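Local coordinates for putative cytoplasmic protein (Salmonella enterica subsp. enterica serovar Typhimurium, PDB 4J32) that probably cleaves amide bonds of peptidoglycan as Tae4, a papain-like cysteine amidase effector of the type VI secretion system, and is held by the immunity protein Tai4, at residues R92-L100 with S134-L142. Residues are numbered along the deposited sequence; the frame is centred on the assembly and turned at random.
Sequences RVNDMIDYL and SNARGHVTL
In this papain-like NlpC/P60 fold, helix 93-103 packs on strand 138-143, an outermost strand, within this chain, of the four-stranded antiparallel sheet, and Val140 gives the largest share of the buried surface. The axes of 93-100 and 138-142 pass 8.3 Å apart at a crossing angle of 56°. The apolar part of the contact on the helix comes from Val93, Met96, Ile97 and Leu100. Both methyls of Val140 are used. Its CG1, anti to the backbone N (chi1 -165°), meets Leu100 CD1 tip to tip at 3.5 Å. In the conformer given, its CG2 lies 3.5 Å from Ile97 CG1 and also takes Met96 CG, where the chain bends about the CB-CG and CG-SD bonds and carries its end away from the strand. One turn before Ile97, Val93 CG1 rests on the main chain, 3.5 Å from Gly138 O; the glycine brings no side chain to this place, and the helix approaches the strand backbone there, with 6.7 Å between Val93 CA and His139 CA. At the partly exposed margin the contact turns polar. Asn94 and Arg137 run side by side, with Asn94 OD1 3.8 Å from Arg137 CB and the amide and guanidinium planes 68° apart. A water joins the Asn94 side chain to the Arg137 main chain: it accepts from Arg137 N at 2.8 Å and gives a weak hydrogen bond to Asn94 OD1. The guanidinium itself turns elsewhere, to a salt bridge with Glu2 of a neighbouring Putative periplasmic protein chain, the immunity partner. His139 points away from the helix and hydrogen-bonds Asp150 through NE2. Around this interface, helix 57-67 touches Val93 through Pro58 and Met96 through Ser62, whereas strand 124-131, the antiparallel neighbour of 138-143, supplies Val127 against Val140 and Lys129 against Ile97.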
loop_
_atom_site.group_PDB
_atom_site.type_symbol
_atom_site.label_atom_id
_atom_site.label_comp_id
_atom_site.label_asym_id
_atom_site.label_seq_id
_atom_site.Cartn_x
_atom_site.Cartn_y
_atom_site.Cartn_z
ATOM N N ARG A 92 19.537 15.051 -1.050
ATOM C CA ARG A 92 19.925 13.764 -0.459
ATOM C C ARG A 92 20.989 13.956 0.622
ATOM O O ARG A 92 21.987 14.668 0.424
ATOM C CB ARG A 92 20.442 12.795 -1.527
ATOM C CG ARG A 92 19.360 12.388 -2.523
ATOM C CD ARG A 92 19.901 11.409 -3.594
ATOM N NE ARG A 92 18.769 10.800 -4.292
ATOM C CZ ARG A 92 18.506 10.895 -5.600
ATOM N NH1 ARG A 92 19.340 11.547 -6.417
ATOM N NH2 ARG A 92 17.420 10.303 -6.100
ATOM N N VAL A 93 20.774 13.290 1.751
ATOM C CA VAL A 93 21.727 13.288 2.858
ATOM C C VAL A 93 23.097 12.793 2.411
ATOM O O VAL A 93 24.108 13.449 2.676
ATOM C CB VAL A 93 21.217 12.441 4.046
ATOM C CG1 VAL A 93 22.318 12.367 5.153
ATOM C CG2 VAL A 93 19.930 13.101 4.605
ATOM N N ASN A 94 23.135 11.671 1.696
ATOM C CA ASN A 94 24.396 11.086 1.265
ATOM C C ASN A 94 25.171 12.080 0.378
ATOM O O ASN A 94 26.403 12.163 0.438
ATOM C CB ASN A 94 24.160 9.752 0.541
ATOM C CG ASN A 94 24.078 8.552 1.501
ATOM O OD1 ASN A 94 24.466 8.645 2.679
ATOM N ND2 ASN A 94 23.612 7.393 0.983
ATOM N N ASP A 95 24.427 12.807 -0.462
ATOM C CA ASP A 95 25.026 13.795 -1.367
ATOM C C ASP A 95 25.577 14.982 -0.596
ATOM O O ASP A 95 26.675 15.451 -0.885
ATOM C CB ASP A 95 24.024 14.293 -2.427
ATOM C CG ASP A 95 23.866 13.323 -3.585
ATOM O OD1 ASP A 95 24.631 12.317 -3.670
ATOM O OD2 ASP A 95 22.978 13.569 -4.427
ATOM N N MET A 96 24.850 15.433 0.414
ATOM C CA MET A 96 25.308 16.571 1.210
ATOM C C MET A 96 26.577 16.203 1.949
ATOM O O MET A 96 27.537 16.995 1.994
ATOM C CB MET A 96 24.240 17.049 2.202
ATOM C CG MET A 96 24.751 18.160 3.159
ATOM S SD MET A 96 25.493 19.617 2.360
ATOM C CE MET A 96 24.133 20.307 1.415
ATOM N N ILE A 97 26.602 14.994 2.504
ATOM C CA ILE A 97 27.808 14.496 3.179
ATOM C C ILE A 97 29.005 14.489 2.222
ATOM O O ILE A 97 30.091 15.007 2.563
ATOM C CB ILE A 97 27.568 13.097 3.804
ATOM C CG1 ILE A 97 26.564 13.234 4.952
ATOM C CG2 ILE A 97 28.903 12.529 4.355
ATOM C CD1 ILE A 97 26.077 11.891 5.549
ATOM N N ASP A 98 28.812 13.936 1.029
ATOM C CA ASP A 98 29.898 13.839 0.053
ATOM C C ASP A 98 30.337 15.219 -0.422
ATOM O O ASP A 98 31.536 15.468 -0.616
ATOM C CB ASP A 98 29.489 12.976 -1.134
ATOM C CG ASP A 98 29.467 11.498 -0.803
ATOM O OD1 ASP A 98 30.244 11.039 0.074
ATOM O OD2 ASP A 98 28.669 10.784 -1.439
ATOM N N TYR A 99 29.359 16.120 -0.591
ATOM C CA TYR A 99 29.636 17.508 -0.995
ATOM C C TYR A 99 30.581 18.184 -0.007
ATOM O O TYR A 99 31.596 18.796 -0.399
ATOM C CB TYR A 99 28.329 18.325 -1.124
ATOM C CG TYR A 99 28.582 19.784 -1.497
ATOM C CD1 TYR A 99 28.652 20.186 -2.841
ATOM C CD2 TYR A 99 28.781 20.761 -0.503
ATOM C CE1 TYR A 99 28.896 21.554 -3.187
ATOM C CE2 TYR A 99 29.039 22.108 -0.838
ATOM C CZ TYR A 99 29.080 22.491 -2.172
ATOM O OH TYR A 99 29.341 23.803 -2.472
ATOM N N LEU A 100 30.259 18.066 1.278
ATOM C CA LEU A 100 31.104 18.669 2.318
ATOM C C LEU A 100 32.514 18.051 2.357
ATOM O O LEU A 100 33.486 18.776 2.481
ATOM C CB LEU A 100 30.415 18.595 3.688
ATOM C CG LEU A 100 29.097 19.393 3.758
ATOM C CD1 LEU A 100 28.261 18.864 4.895
ATOM C CD2 LEU A 100 29.333 20.882 3.886
ATOM N N SER A 134 15.742 4.130 8.816
ATOM C CA SER A 134 15.209 3.446 7.659
ATOM C C SER A 134 15.193 4.326 6.414
ATOM O O SER A 134 14.855 3.833 5.331
ATOM C CB SER A 134 13.802 2.971 7.975
ATOM O OG SER A 134 13.857 1.925 8.935
ATOM N N ASN A 135 15.526 5.600 6.565
ATOM C CA ASN A 135 15.430 6.562 5.460
ATOM C C ASN A 135 16.770 7.209 5.093
ATOM O O ASN A 135 16.817 8.044 4.187
ATOM C CB ASN A 135 14.412 7.664 5.810
ATOM C CG ASN A 135 14.934 8.581 6.924
ATOM O OD1 ASN A 135 15.401 8.095 7.967
ATOM N ND2 ASN A 135 14.905 9.885 6.689
ATOM N N ALA A 136 17.838 6.852 5.811
ATOM C CA ALA A 136 19.124 7.545 5.664
ATOM C C ALA A 136 20.232 6.805 6.398
ATOM O O ALA A 136 19.969 6.014 7.301
ATOM C CB ALA A 136 19.032 9.000 6.172
ATOM N N ARG A 137 21.469 7.087 6.000
ATOM C CA ARG A 137 22.648 6.481 6.614
ATOM C C ARG A 137 23.217 7.409 7.685
ATOM O O ARG A 137 24.201 7.080 8.344
ATOM C CB ARG A 137 23.730 6.238 5.551
ATOM C CG ARG A 137 23.514 5.063 4.595
ATOM C CD ARG A 137 23.598 3.765 5.312
ATOM N NE ARG A 137 22.244 3.444 5.746
ATOM C CZ ARG A 137 21.935 2.698 6.792
ATOM N NH1 ARG A 137 22.870 2.176 7.573
ATOM N NH2 ARG A 137 20.665 2.518 7.068
ATOM N N GLY A 138 22.632 8.587 7.836
ATOM C CA GLY A 138 23.224 9.558 8.743
ATOM C C GLY A 138 22.510 10.878 8.715
ATOM O O GLY A 138 21.393 10.973 8.198
ATOM N N HIS A 139 23.162 11.891 9.284
ATOM C CA HIS A 139 22.549 13.208 9.457
ATOM C C HIS A 139 23.673 14.236 9.352
ATOM O O HIS A 139 24.834 13.920 9.657
ATOM C CB HIS A 139 21.874 13.310 10.833
ATOM C CG HIS A 139 20.856 14.407 10.919
ATOM N ND1 HIS A 139 19.657 14.366 10.239
ATOM C CD2 HIS A 139 20.866 15.580 11.598
ATOM C CE1 HIS A 139 18.968 15.465 10.500
ATOM N NE2 HIS A 139 19.686 16.222 11.317
ATOM N N VAL A 140 23.323 15.432 8.891
ATOM C CA VAL A 140 24.261 16.560 8.774
ATOM C C VAL A 140 23.563 17.767 9.373
ATOM O O VAL A 140 22.415 18.066 9.005
ATOM C CB VAL A 140 24.565 16.972 7.303
ATOM C CG1 VAL A 140 25.821 17.884 7.243
ATOM C CG2 VAL A 140 24.696 15.787 6.381
ATOM N N THR A 141 24.237 18.457 10.292
ATOM C CA THR A 141 23.635 19.634 10.938
ATOM C C THR A 141 24.733 20.567 11.488
ATOM O O THR A 141 25.915 20.337 11.240
ATOM C CB THR A 141 22.595 19.232 12.034
ATOM O OG1 THR A 141 21.816 20.377 12.427
ATOM C CG2 THR A 141 23.257 18.605 13.224
ATOM N N LEU A 142 24.332 21.620 12.201
ATOM C CA LEU A 142 25.300 22.470 12.885
ATOM C C LEU A 142 25.340 22.111 14.356
ATOM O O LEU A 142 24.376 21.570 14.909
ATOM C CB LEU A 142 24.949 23.961 12.726
ATOM C CG LEU A 142 24.841 24.458 11.279
ATOM C CD1 LEU A 142 24.525 25.926 11.332
ATOM C CD2 LEU A 142 26.139 24.233 10.523
HETATM O O HOH W 1 21.874 8.477 3.634
#